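Local coordinates for SIR4-interacting protein SIF2 (Saccharomyces cerevisiae, PDB 1R5M) that belongs to the Set3C histone deacetylase complex as a WD40-repeat transcription corepressor and antagonizes telomeric silencing in yeast, at residues V49-W53 against F398-W402; G241-H247 against R272-N278; V293-V298 against I333-I338; Y357-L362 against P379-P383. All blocks are in the same frame, centred on the assembly; numbering follows the deposited sequence.

Interaction 1 of 4, residues V49-W53 against F398-W402; sequences VSSTW and FDLSW. With SO4 (sulfate ion), chain C.
Ser51 OG accepts a hydrogen bond from Ser401 OG at 2.9 Å, gives one to water 1, and is also bonded to Ser410 OG of strand 408-413. The same water donates to Asp399 OD1, which takes the backbone N-H of Ser51 as well, N to OD1 3.1 Å; that donor comes in on the anti side, 33° out of the carboxylate plane. With CG anti to the backbone N (chi1 178°), Asp399 reaches straight across to Ser50 and Ser51, while its OD2 holds Arg337 in a salt bridge. Without this carboxylate, as with an alanine here, Ser51 N is likely to lose its acceptor and Arg337 the charge that balances it. Trp53 comes in with its edge, NE1 making a weak, bent bond to Ser401 O at 3.2 Å. Between the Trp53 and Trp402 backbones, water 3 accepts from Trp53 N, gives to Trp402 O and donates its second hydrogen to sulfate O4, which also accepts from Thr52 OG1 at 2.8 Å. The two strands run nearly parallel, 8° apart with axes 6.1 Å apart, yet side chains and waters make the bonds between them. They are the first strands of the blades holding WD 1 and WD 8, and meet where the propeller ring closes: 50-53 pairs on with 60-65, and 397-402, bulged at Phe398 and Asp399 opposite Ala412, pairs with 408-413.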
loop_
_atom_site.group_PDB
_atom_site.type_symbol
_atom_site.label_atom_id
_atom_site.label_comp_id
_atom_site.label_asym_id
_atom_site.label_seq_id
_atom_site.Cartn_x
_atom_site.Cartn_y
_atom_site.Cartn_z
ATOM N N VAL A 49 -11.226 0.883 8.500
ATOM C CA VAL A 49 -10.098 -0.014 8.694
ATOM C C VAL A 49 -8.928 0.439 7.826
ATOM O O VAL A 49 -7.783 0.486 8.279
ATOM C CB VAL A 49 -10.492 -1.459 8.332
ATOM C CG1 VAL A 49 -9.293 -2.375 8.465
ATOM C CG2 VAL A 49 -11.618 -1.926 9.251
ATOM N N SER A 50 -9.232 0.767 6.575
ATOM C CA SER A 50 -8.236 1.249 5.625
ATOM C C SER A 50 -9.002 1.954 4.516
ATOM O O SER A 50 -10.229 1.876 4.455
ATOM C CB SER A 50 -7.430 0.087 5.039
ATOM O OG SER A 50 -8.229 -0.704 4.176
ATOM N N SER A 51 -8.288 2.650 3.641
ATOM C CA SER A 51 -8.951 3.346 2.552
ATOM C C SER A 51 -7.994 3.543 1.393
ATOM O O SER A 51 -6.782 3.391 1.538
ATOM C CB SER A 51 -9.490 4.704 3.027
ATOM O OG SER A 51 -8.441 5.610 3.328
ATOM N N THR A 52 -8.554 3.853 0.232
ATOM C CA THR A 52 -7.757 4.092 -0.954
ATOM C C THR A 52 -8.554 4.990 -1.898
ATOM O O THR A 52 -9.719 4.727 -2.197
ATOM C CB THR A 52 -7.357 2.757 -1.641
ATOM O OG1 THR A 52 -6.592 3.035 -2.820
ATOM C CG2 THR A 52 -8.585 1.931 -1.997
ATOM N N TRP A 53 -7.924 6.075 -2.335
ATOM C CA TRP A 53 -8.574 7.025 -3.229
ATOM C C TRP A 53 -8.525 6.564 -4.676
ATOM O O TRP A 53 -7.624 5.832 -5.080
ATOM C CB TRP A 53 -7.905 8.397 -3.126
ATOM C CG TRP A 53 -8.035 9.048 -1.788
ATOM C CD1 TRP A 53 -7.285 8.798 -0.675
ATOM C CD2 TRP A 53 -8.962 10.081 -1.428
ATOM N NE1 TRP A 53 -7.685 9.616 0.358
ATOM C CE2 TRP A 53 -8.712 10.412 -0.077
ATOM C CE3 TRP A 53 -9.979 10.757 -2.115
ATOM C CZ2 TRP A 53 -9.444 11.395 0.602
ATOM C CZ3 TRP A 53 -10.707 11.737 -1.438
ATOM C CH2 TRP A 53 -10.433 12.043 -0.093
ATOM N N PHE A 398 -3.706 3.078 11.685
ATOM C CA PHE A 398 -3.300 1.844 11.011
ATOM C C PHE A 398 -3.056 2.008 9.516
ATOM O O PHE A 398 -2.368 1.191 8.893
ATOM C CB PHE A 398 -4.376 0.768 11.196
ATOM C CG PHE A 398 -4.372 0.108 12.548
ATOM C CD1 PHE A 398 -5.328 -0.857 12.853
ATOM C CD2 PHE A 398 -3.409 0.422 13.502
ATOM C CE1 PHE A 398 -5.325 -1.503 14.084
ATOM C CE2 PHE A 398 -3.398 -0.220 14.742
ATOM C CZ PHE A 398 -4.358 -1.184 15.031
ATOM N N ASP A 399 -3.624 3.056 8.937
ATOM C CA ASP A 399 -3.488 3.266 7.506
ATOM C C ASP A 399 -3.738 4.713 7.119
ATOM O O ASP A 399 -4.400 5.460 7.841
ATOM C CB ASP A 399 -4.490 2.357 6.776
ATOM C CG ASP A 399 -4.471 2.543 5.269
ATOM O OD1 ASP A 399 -5.459 3.067 4.705
ATOM O OD2 ASP A 399 -3.461 2.161 4.645
ATOM N N LEU A 400 -3.178 5.109 5.983
ATOM C CA LEU A 400 -3.392 6.446 5.460
ATOM C C LEU A 400 -3.323 6.344 3.944
ATOM O O LEU A 400 -2.704 5.423 3.404
ATOM C CB LEU A 400 -2.355 7.437 6.009
ATOM C CG LEU A 400 -0.869 7.356 5.676
ATOM C CD1 LEU A 400 -0.134 8.457 6.450
ATOM C CD2 LEU A 400 -0.313 5.993 6.057
ATOM N N SER A 401 -3.988 7.262 3.256
ATOM C CA SER A 401 -3.988 7.244 1.800
ATOM C C SER A 401 -4.129 8.643 1.225
ATOM O O SER A 401 -4.854 9.477 1.771
ATOM C CB SER A 401 -5.132 6.365 1.293
ATOM O OG SER A 401 -6.384 6.887 1.700
ATOM N N TRP A 402 -3.427 8.885 0.121
ATOM C CA TRP A 402 -3.450 10.169 -0.579
ATOM C C TRP A 402 -4.462 10.179 -1.716
ATOM O O TRP A 402 -4.601 9.180 -2.429
ATOM C CB TRP A 402 -2.117 10.454 -1.267
ATOM C CG TRP A 402 -0.935 10.760 -0.424
ATOM C CD1 TRP A 402 0.006 9.878 0.030
ATOM C CD2 TRP A 402 -0.477 12.061 -0.057
ATOM N NE1 TRP A 402 1.031 10.557 0.647
ATOM C CE2 TRP A 402 0.757 11.900 0.608
ATOM C CE3 TRP A 402 -0.991 13.354 -0.230
ATOM C CZ2 TRP A 402 1.490 12.983 1.096
ATOM C CZ3 TRP A 402 -0.260 14.434 0.256
ATOM C CH2 TRP A 402 0.965 14.240 0.911
HETATM S S SO4 C . -3.080 3.411 -1.444
HETATM O O1 SO4 C . -1.765 3.227 -2.088
HETATM O O2 SO4 C . -3.621 2.103 -1.029
HETATM O O3 SO4 C . -2.923 4.274 -0.253
HETATM O O4 SO4 C . -4.013 4.030 -2.402
HETATM O O HOH W 1 -6.868 5.278 5.356
HETATM O O HOH W 2 -4.033 2.761 1.938
HETATM O O HOH W 3 -4.998 6.517 -2.395
#

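Interaction 2 of 4, residues G241-H247 against R272-N278; sequences GKLIGHH and RIWHGGN
Gly241 comes up against the Gly277 carbonyl, its CA making a CH...O contact to Gly277 O at 3.5 Å; a CB here would clash with that oxygen. Two residues on, Leu243 lies over the face of Trp274, CB 3.6 Å from the centroid of the Trp274 six-membered ring, while its CD2 reaches on to Gly276 O at 3.5 Å. Ile244 and Gly245 run past the edge of the indole with their backbone, Ile244 O sitting 3.5 Å from Trp274 CH2. Gly245 sits with its CA over the centre of one face of the Arg272 guanidinium, a position with no space for a side chain. The Arg272 chain, extended from CG to NE (chi2 179°), carries CD over the His246 ring, 3.7 Å from its centroid, and the guanidinium, almost square (87°) to that ring, on to Gly245; NH1 bonds Ser281. His247 brings only its ring edge near Arg272 NH2. A leucine at Trp274 would lose the flat surface under Leu243 and is likely to leave Ser264 OG without the indole N-H. That serine takes Trp274 NE1 and bonds His246 NE2, while His246 ND1 goes to Asp268: the Asp-His-Ser-Trp tetrad of the WD40 repeat, which here ties the loop entering the WD 5 blade to its third strand.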
loop_
_atom_site.group_PDB
_atom_site.type_symbol
_atom_site.label_atom_id
_atom_site.label_comp_id
_atom_site.label_asym_id
_atom_site.label_seq_id
_atom_site.Cartn_x
_atom_site.Cartn_y
_atom_site.Cartn_z
ATOM N N GLY A 241 12.179 -17.557 -12.438
ATOM C CA GLY A 241 13.391 -17.151 -11.752
ATOM C C GLY A 241 13.165 -16.946 -10.267
ATOM O O GLY A 241 12.028 -16.939 -9.793
ATOM N N LYS A 242 14.255 -16.790 -9.528
ATOM C CA LYS A 242 14.175 -16.576 -8.093
ATOM C C LYS A 242 15.175 -15.502 -7.689
ATOM O O LYS A 242 16.353 -15.562 -8.050
ATOM C CB LYS A 242 14.459 -17.883 -7.346
ATOM C CG LYS A 242 13.456 -18.987 -7.658
ATOM C CD LYS A 242 13.741 -20.258 -6.875
ATOM C CE LYS A 242 12.738 -21.347 -7.224
ATOM N NZ LYS A 242 12.984 -22.604 -6.464
ATOM N N LEU A 243 14.685 -14.505 -6.959
ATOM C CA LEU A 243 15.514 -13.405 -6.494
ATOM C C LEU A 243 15.920 -13.727 -5.059
ATOM O O LEU A 243 15.104 -13.665 -4.141
ATOM C CB LEU A 243 14.717 -12.101 -6.565
ATOM C CG LEU A 243 14.035 -11.873 -7.921
ATOM C CD1 LEU A 243 13.291 -10.545 -7.912
ATOM C CD2 LEU A 243 15.070 -11.890 -9.039
ATOM N N ILE A 244 17.188 -14.089 -4.883
ATOM C CA ILE A 244 17.708 -14.463 -3.573
ATOM C C ILE A 244 18.562 -13.365 -2.954
ATOM O O ILE A 244 19.443 -12.810 -3.609
ATOM C CB ILE A 244 18.563 -15.749 -3.673
ATOM C CG1 ILE A 244 17.754 -16.870 -4.335
ATOM C CG2 ILE A 244 19.027 -16.176 -2.286
ATOM C CD1 ILE A 244 16.492 -17.251 -3.588
ATOM N N GLY A 245 18.296 -13.063 -1.689
ATOM C CA GLY A 245 19.055 -12.028 -1.007
ATOM C C GLY A 245 18.535 -11.694 0.380
ATOM O O GLY A 245 19.311 -11.606 1.331
ATOM N N HIS A 246 17.226 -11.500 0.508
ATOM C CA HIS A 246 16.643 -11.173 1.807
ATOM C C HIS A 246 16.716 -12.331 2.797
ATOM O O HIS A 246 16.719 -13.499 2.399
ATOM C CB HIS A 246 15.186 -10.732 1.638
ATOM C CG HIS A 246 15.036 -9.352 1.078
ATOM N ND1 HIS A 246 15.518 -8.233 1.724
ATOM C CD2 HIS A 246 14.438 -8.907 -0.053
ATOM C CE1 HIS A 246 15.223 -7.157 1.015
ATOM N NE2 HIS A 246 14.567 -7.539 -0.067
ATOM N N HIS A 247 16.773 -12.000 4.084
ATOM C CA HIS A 247 16.854 -13.012 5.133
ATOM C C HIS A 247 15.619 -13.012 6.028
ATOM O O HIS A 247 15.633 -13.589 7.116
ATOM C CB HIS A 247 18.093 -12.784 6.006
ATOM C CG HIS A 247 19.366 -12.655 5.232
ATOM N ND1 HIS A 247 19.661 -11.551 4.461
ATOM C CD2 HIS A 247 20.424 -13.492 5.111
ATOM C CE1 HIS A 247 20.846 -11.713 3.900
ATOM N NE2 HIS A 247 21.330 -12.883 4.278
ATOM N N ARG A 272 16.104 -3.866 -1.194
ATOM C CA ARG A 272 16.905 -4.376 -2.293
ATOM C C ARG A 272 16.274 -3.883 -3.590
ATOM O O ARG A 272 15.060 -3.663 -3.663
ATOM C CB ARG A 272 16.991 -5.908 -2.257
ATOM C CG ARG A 272 18.050 -6.423 -1.271
ATOM C CD ARG A 272 18.109 -7.948 -1.231
ATOM N NE ARG A 272 19.044 -8.448 -0.219
ATOM C CZ ARG A 272 20.341 -8.664 -0.422
ATOM N NH1 ARG A 272 20.887 -8.427 -1.607
ATOM N NH2 ARG A 272 21.097 -9.127 0.567
ATOM N N ILE A 273 17.117 -3.668 -4.594
ATOM C CA ILE A 273 16.678 -3.209 -5.910
ATOM C C ILE A 273 17.075 -4.329 -6.861
ATOM O O ILE A 273 18.231 -4.759 -6.865
ATOM C CB ILE A 273 17.402 -1.905 -6.331
ATOM C CG1 ILE A 273 17.167 -0.801 -5.291
ATOM C CG2 ILE A 273 16.909 -1.461 -7.701
ATOM C CD1 ILE A 273 15.716 -0.385 -5.123
ATOM N N TRP A 274 16.129 -4.809 -7.663
ATOM C CA TRP A 274 16.414 -5.911 -8.579
ATOM C C TRP A 274 16.248 -5.559 -10.044
ATOM O O TRP A 274 15.256 -4.939 -10.442
ATOM C CB TRP A 274 15.511 -7.112 -8.274
ATOM C CG TRP A 274 15.405 -7.462 -6.828
ATOM C CD1 TRP A 274 14.616 -6.852 -5.892
ATOM C CD2 TRP A 274 16.104 -8.509 -6.147
ATOM N NE1 TRP A 274 14.779 -7.456 -4.672
ATOM C CE2 TRP A 274 15.685 -8.477 -4.797
ATOM C CE3 TRP A 274 17.044 -9.472 -6.542
ATOM C CZ2 TRP A 274 16.171 -9.371 -3.840
ATOM C CZ3 TRP A 274 17.529 -10.364 -5.586
ATOM C CH2 TRP A 274 17.089 -10.306 -4.249
ATOM N N HIS A 275 17.226 -5.976 -10.842
ATOM C CA HIS A 275 17.214 -5.752 -12.282
ATOM C C HIS A 275 17.061 -7.081 -13.016
ATOM O O HIS A 275 16.269 -7.194 -13.951
ATOM C CB HIS A 275 18.515 -5.092 -12.729
ATOM C CG HIS A 275 18.813 -5.279 -14.185
ATOM N ND1 HIS A 275 18.095 -4.652 -15.179
ATOM C CD2 HIS A 275 19.735 -6.046 -14.812
ATOM C CE1 HIS A 275 18.564 -5.023 -16.358
ATOM N NE2 HIS A 275 19.560 -5.869 -16.162
ATOM N N GLY A 276 17.834 -8.075 -12.590
ATOM C CA GLY A 276 17.790 -9.386 -13.219
ATOM C C GLY A 276 16.538 -10.170 -12.892
ATOM O O GLY A 276 15.940 -9.987 -11.832
ATOM N N GLY A 277 16.139 -11.050 -13.803
ATOM C CA GLY A 277 14.947 -11.852 -13.582
ATOM C C GLY A 277 15.274 -13.082 -12.762
ATOM O O GLY A 277 14.417 -13.928 -12.501
ATOM N N ASN A 278 16.530 -13.178 -12.351
ATOM C CA ASN A 278 17.000 -14.300 -11.558
ATOM C C ASN A 278 18.392 -13.972 -11.030
ATOM O O ASN A 278 19.187 -13.333 -11.715
ATOM C CB ASN A 278 17.036 -15.566 -12.420
ATOM C CG ASN A 278 17.722 -16.723 -11.731
ATOM O OD1 ASN A 278 18.942 -16.879 -11.821
ATOM N ND2 ASN A 278 16.945 -17.535 -11.023
#

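Interaction 3 of 4, residues V293-V298 against I333-I338; sequences VSASWV and IFAGRI
Ser294 and Gly336 meet where these strands pack most closely: Gly336 N donates to Ser294 OG at 3.0 Å, and Ser294 CB lies just 3.4 Å from Gly336 O. On one flank of this pair Val293 lays CG2 against Ile333 O at 3.5 Å, burying a carbonyl that has no polar partner in the model. On the other, Ile338 sends CG1 off anti to its backbone N (chi1 -170°), and its second branch, CG2, rests on the Ser296 side chain, 3.7 Å from Ser296 OG. The wetter part of the seam is bridged by water. Water 5 links Ser294 OG to Arg337 NH1, water 6 runs from Ser296 OG to Gly336 O, and water 4 spans Phe334 O and, weakly, Val293 O. Arg337 folds back, bent at chi2 (-81°), so that NH1 bonds Gly336 O at 2.9 Å from above the carbonyl plane; its NH2 is paired with Asp399. Near-parallel strands with axes 5.6 Å apart, joined by side chains and waters between them, are what is expected of the innermost strands of successive blades, here those of WD 6 and WD 7 in a WD40 propeller.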
loop_
_atom_site.group_PDB
_atom_site.type_symbol
_atom_site.label_atom_id
_atom_site.label_comp_id
_atom_site.label_asym_id
_atom_site.label_seq_id
_atom_site.Cartn_x
_atom_site.Cartn_y
_atom_site.Cartn_z
ATOM N N VAL A 293 8.315 -1.093 7.282
ATOM C CA VAL A 293 6.874 -1.229 7.107
ATOM C C VAL A 293 6.345 -0.776 5.753
ATOM O O VAL A 293 5.347 -1.310 5.269
ATOM C CB VAL A 293 6.112 -0.484 8.229
ATOM C CG1 VAL A 293 6.509 -1.057 9.583
ATOM C CG2 VAL A 293 6.412 1.003 8.176
ATOM N N SER A 294 7.010 0.197 5.138
ATOM C CA SER A 294 6.585 0.699 3.835
ATOM C C SER A 294 7.786 1.232 3.066
ATOM O O SER A 294 8.769 1.663 3.664
ATOM C CB SER A 294 5.572 1.843 3.989
ATOM O OG SER A 294 4.489 1.493 4.836
ATOM N N ALA A 295 7.699 1.197 1.740
ATOM C CA ALA A 295 8.755 1.714 0.877
ATOM C C ALA A 295 8.154 2.053 -0.479
ATOM O O ALA A 295 7.237 1.376 -0.949
ATOM C CB ALA A 295 9.875 0.689 0.718
ATOM N N SER A 296 8.676 3.103 -1.103
ATOM C CA SER A 296 8.182 3.555 -2.396
ATOM C C SER A 296 9.288 4.111 -3.267
ATOM O O SER A 296 10.344 4.523 -2.783
ATOM C CB SER A 296 7.154 4.684 -2.223
ATOM O OG SER A 296 6.009 4.280 -1.503
ATOM N N TRP A 297 9.023 4.136 -4.566
ATOM C CA TRP A 297 9.948 4.726 -5.506
ATOM C C TRP A 297 9.722 6.227 -5.426
ATOM O O TRP A 297 8.597 6.685 -5.212
ATOM C CB TRP A 297 9.647 4.269 -6.937
ATOM C CG TRP A 297 10.189 2.935 -7.255
ATOM C CD1 TRP A 297 9.520 1.746 -7.232
ATOM C CD2 TRP A 297 11.539 2.635 -7.601
ATOM N NE1 TRP A 297 10.377 0.718 -7.543
ATOM C CE2 TRP A 297 11.625 1.236 -7.772
ATOM C CE3 TRP A 297 12.690 3.412 -7.782
ATOM C CZ2 TRP A 297 12.820 0.596 -8.115
ATOM C CZ3 TRP A 297 13.881 2.777 -8.124
ATOM C CH2 TRP A 297 13.934 1.379 -8.287
ATOM N N VAL A 298 10.800 6.984 -5.572
ATOM C CA VAL A 298 10.728 8.438 -5.586
ATOM C C VAL A 298 11.389 8.741 -6.921
ATOM O O VAL A 298 12.612 8.861 -7.020
ATOM C CB VAL A 298 11.530 9.070 -4.434
ATOM C CG1 VAL A 298 11.476 10.586 -4.540
ATOM C CG2 VAL A 298 10.956 8.615 -3.093
ATOM N N ILE A 333 6.936 3.783 13.247
ATOM C CA ILE A 333 6.082 4.238 12.164
ATOM C C ILE A 333 5.323 2.995 11.713
ATOM O O ILE A 333 5.924 1.934 11.515
ATOM C CB ILE A 333 6.905 4.804 10.992
ATOM C CG1 ILE A 333 7.519 6.143 11.410
ATOM C CG2 ILE A 333 6.021 4.957 9.755
ATOM C CD1 ILE A 333 8.451 6.760 10.384
ATOM N N PHE A 334 4.007 3.122 11.576
ATOM C CA PHE A 334 3.166 2.000 11.170
ATOM C C PHE A 334 2.883 1.940 9.676
ATOM O O PHE A 334 2.565 0.876 9.143
ATOM C CB PHE A 334 1.834 2.039 11.925
ATOM C CG PHE A 334 1.930 1.603 13.362
ATOM C CD1 PHE A 334 0.793 1.568 14.159
ATOM C CD2 PHE A 334 3.149 1.220 13.917
ATOM C CE1 PHE A 334 0.864 1.159 15.487
ATOM C CE2 PHE A 334 3.230 0.807 15.250
ATOM C CZ PHE A 334 2.082 0.778 16.033
ATOM N N ALA A 335 2.984 3.077 8.998
ATOM C CA ALA A 335 2.727 3.112 7.563
ATOM C C ALA A 335 3.251 4.390 6.932
ATOM O O ALA A 335 3.307 5.431 7.580
ATOM C CB ALA A 335 1.231 2.979 7.300
ATOM N N GLY A 336 3.640 4.286 5.665
ATOM C CA GLY A 336 4.149 5.425 4.922
ATOM C C GLY A 336 3.587 5.374 3.513
ATOM O O GLY A 336 3.457 4.288 2.939
ATOM N N ARG A 337 3.250 6.532 2.954
ATOM C CA ARG A 337 2.681 6.604 1.607
ATOM C C ARG A 337 3.254 7.775 0.827
ATOM O O ARG A 337 3.328 8.893 1.338
ATOM C CB ARG A 337 1.165 6.793 1.676
ATOM C CG ARG A 337 0.432 5.775 2.520
ATOM C CD ARG A 337 0.188 4.474 1.781
ATOM N NE ARG A 337 -0.543 3.535 2.627
ATOM C CZ ARG A 337 0.020 2.552 3.324
ATOM N NH1 ARG A 337 1.333 2.360 3.271
ATOM N NH2 ARG A 337 -0.729 1.772 4.092
ATOM N N ILE A 338 3.646 7.524 -0.416
ATOM C CA ILE A 338 4.186 8.584 -1.257
ATOM C C ILE A 338 3.037 9.210 -2.045
ATOM O O ILE A 338 2.092 8.521 -2.443
ATOM C CB ILE A 338 5.250 8.032 -2.242
ATOM C CG1 ILE A 338 5.985 9.181 -2.935
ATOM C CG2 ILE A 338 4.590 7.139 -3.290
ATOM C CD1 ILE A 338 6.980 9.887 -2.057
HETATM O O HOH W 4 2.392 -0.614 6.687
HETATM O O HOH W 5 2.748 -0.192 3.589
HETATM O O HOH W 6 5.832 3.790 1.105
#

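Interaction 4 of 4, residues Y357-L362 against P379-P383; sequences YDLKKL and PLPIP
Tyr357 and Ile382 cross at about a right angle, the methyl Ile382 CG2 pressing on Tyr357 CB at 3.6 Å. The phenol ring turns its edge to the opposing backbone, Tyr357 CD1 standing 3.4 Å from Ile382 O. Because Ile382 CG1 is anti to the carbonyl carbon (chi1 -58°), its CG2 branch is the one that faces Tyr357 and also Leu359, whose side chain lies alongside and points the same way, CD2 to CG2 3.9 Å. Leu362 and Leu380 instead slide past each other in opposite directions, with Leu362 CD2 4.2 Å from Leu380 CD1. The other methyl, Leu362 CD1, sits 4.1 Å from Pro383 CD where the leucine slants across the proline ring. A single direct hydrogen bond fastens the two backbones: Asp358 N to Pro383 O, 2.9 Å and nearly straight at 169°. The Asp358 carboxylate turns to its own chain, OD1 capping Lys360 N at the start of the short helix and meeting Lys344 in a salt bridge. Strand 354-358 thus gains 380-388 as an antiparallel neighbour beyond 344-349. The apolar side chains between them also pack on 321-327 and 311-316 of the preceding blade, Ile382 against Ala324 and Val312.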
loop_
_atom_site.group_PDB
_atom_site.type_symbol
_atom_site.label_atom_id
_atom_site.label_comp_id
_atom_site.label_asym_id
_atom_site.label_seq_id
_atom_site.Cartn_x
_atom_site.Cartn_y
_atom_site.Cartn_z
ATOM N N TYR A 357 6.422 14.692 4.881
ATOM C CA TYR A 357 7.770 15.147 4.554
ATOM C C TYR A 357 7.836 15.672 3.128
ATOM O O TYR A 357 7.176 15.150 2.228
ATOM C CB TYR A 357 8.762 13.999 4.753
ATOM C CG TYR A 357 8.932 13.635 6.207
ATOM C CD1 TYR A 357 9.766 14.383 7.038
ATOM C CD2 TYR A 357 8.209 12.584 6.774
ATOM C CE1 TYR A 357 9.871 14.099 8.399
ATOM C CE2 TYR A 357 8.307 12.292 8.130
ATOM C CZ TYR A 357 9.138 13.054 8.938
ATOM O OH TYR A 357 9.217 12.789 10.285
ATOM N N ASP A 358 8.633 16.715 2.931
ATOM C CA ASP A 358 8.778 17.336 1.625
ATOM C C ASP A 358 10.056 16.856 0.952
ATOM O O ASP A 358 11.154 17.008 1.491
ATOM C CB ASP A 358 8.793 18.857 1.790
ATOM C CG ASP A 358 8.868 19.588 0.468
ATOM O OD1 ASP A 358 8.504 18.999 -0.571
ATOM O OD2 ASP A 358 9.277 20.768 0.476
ATOM N N LEU A 359 9.898 16.270 -0.230
ATOM C CA LEU A 359 11.026 15.744 -0.985
ATOM C C LEU A 359 11.386 16.640 -2.166
ATOM O O LEU A 359 12.360 16.379 -2.864
ATOM C CB LEU A 359 10.685 14.346 -1.514
ATOM C CG LEU A 359 10.074 13.340 -0.533
ATOM C CD1 LEU A 359 9.798 12.024 -1.265
ATOM C CD2 LEU A 359 11.020 13.106 0.634
ATOM N N LYS A 360 10.604 17.695 -2.377
ATOM C CA LYS A 360 10.818 18.607 -3.499
ATOM C C LYS A 360 12.259 19.049 -3.742
ATOM O O LYS A 360 12.808 18.815 -4.819
ATOM C CB LYS A 360 9.929 19.846 -3.352
ATOM C CG LYS A 360 9.994 20.785 -4.547
ATOM C CD LYS A 360 8.998 21.925 -4.421
ATOM C CE LYS A 360 9.032 22.820 -5.652
ATOM N NZ LYS A 360 8.026 23.919 -5.576
ATOM N N LYS A 361 12.873 19.691 -2.755
ATOM C CA LYS A 361 14.246 20.159 -2.919
ATOM C C LYS A 361 15.219 19.001 -3.099
ATOM O O LYS A 361 16.167 19.092 -3.881
ATOM C CB LYS A 361 14.653 21.022 -1.724
ATOM C CG LYS A 361 13.719 22.205 -1.498
ATOM C CD LYS A 361 13.493 22.981 -2.791
ATOM C CE LYS A 361 12.424 24.049 -2.621
ATOM N NZ LYS A 361 12.126 24.736 -3.909
ATOM N N LEU A 362 14.977 17.909 -2.382
ATOM C CA LEU A 362 15.833 16.736 -2.482
ATOM C C LEU A 362 15.743 16.120 -3.878
ATOM O O LEU A 362 16.672 15.444 -4.323
ATOM C CB LEU A 362 15.440 15.708 -1.417
ATOM C CG LEU A 362 15.856 16.071 0.014
ATOM C CD1 LEU A 362 15.085 15.233 1.020
ATOM C CD2 LEU A 362 17.358 15.863 0.170
ATOM N N PRO A 379 23.579 12.378 5.088
ATOM C CA PRO A 379 23.022 12.651 6.415
ATOM C C PRO A 379 22.129 13.891 6.444
ATOM O O PRO A 379 21.879 14.464 7.504
ATOM C CB PRO A 379 24.266 12.806 7.277
ATOM C CG PRO A 379 25.208 11.823 6.654
ATOM C CD PRO A 379 25.025 12.103 5.176
ATOM N N LEU A 380 21.652 14.297 5.273
ATOM C CA LEU A 380 20.777 15.458 5.167
ATOM C C LEU A 380 19.448 15.137 5.839
ATOM O O LEU A 380 19.029 13.983 5.881
ATOM C CB LEU A 380 20.528 15.807 3.697
ATOM C CG LEU A 380 21.736 16.178 2.832
ATOM C CD1 LEU A 380 21.292 16.378 1.394
ATOM C CD2 LEU A 380 22.389 17.439 3.378
ATOM N N PRO A 381 18.775 16.152 6.394
ATOM C CA PRO A 381 17.493 15.868 7.038
ATOM C C PRO A 381 16.376 15.949 6.000
ATOM O O PRO A 381 16.526 16.622 4.981
ATOM C CB PRO A 381 17.390 16.973 8.078
ATOM C CG PRO A 381 18.000 18.138 7.355
ATOM C CD PRO A 381 19.227 17.523 6.698
ATOM N N ILE A 382 15.275 15.241 6.228
ATOM C CA ILE A 382 14.157 15.318 5.293
ATOM C C ILE A 382 13.236 16.381 5.887
ATOM O O ILE A 382 12.696 16.201 6.974
ATOM C CB ILE A 382 13.391 13.983 5.175
ATOM C CG1 ILE A 382 14.341 12.865 4.735
ATOM C CG2 ILE A 382 12.277 14.124 4.142
ATOM C CD1 ILE A 382 13.682 11.501 4.648
ATOM N N PRO A 383 13.051 17.504 5.179
ATOM C CA PRO A 383 12.196 18.597 5.656
ATOM C C PRO A 383 10.794 18.170 6.072
ATOM O O PRO A 383 10.118 17.454 5.339
ATOM C CB PRO A 383 12.166 19.556 4.467
ATOM C CG PRO A 383 13.491 19.321 3.806
ATOM C CD PRO A 383 13.600 17.816 3.848
#

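How the interactions relate
Interactions 1 and 3 both join innermost strands of neighbouring blades, their centres 12 Å apart. Strand 333-338 belongs to both surroundings: Arg337 NH2 reaches Asp399 OD2 at 2.8 Å, and Trp402 NE1 lies 2.9 Å from Arg337 O, probably hydrogen-bonded. The Arg337 side chain also comes within about 4 Å of the sulfate bound at interaction 1, probably from the crystallisation liquor. Interactions 2 and 4 lie farther out, 21 and 22 Å from the chain centre, and their nearest atoms are about 14 Å apart. Each touches interaction 3: Ile273 CD1 meets Trp297 CH2 at 4.0 Å, and Leu359 CD1 meets Ile338 CD1 at 3.6 Å, so interaction 3 meets interaction 2 through 293-298 and interaction 4 through 333-338, with Val298 also on Leu359.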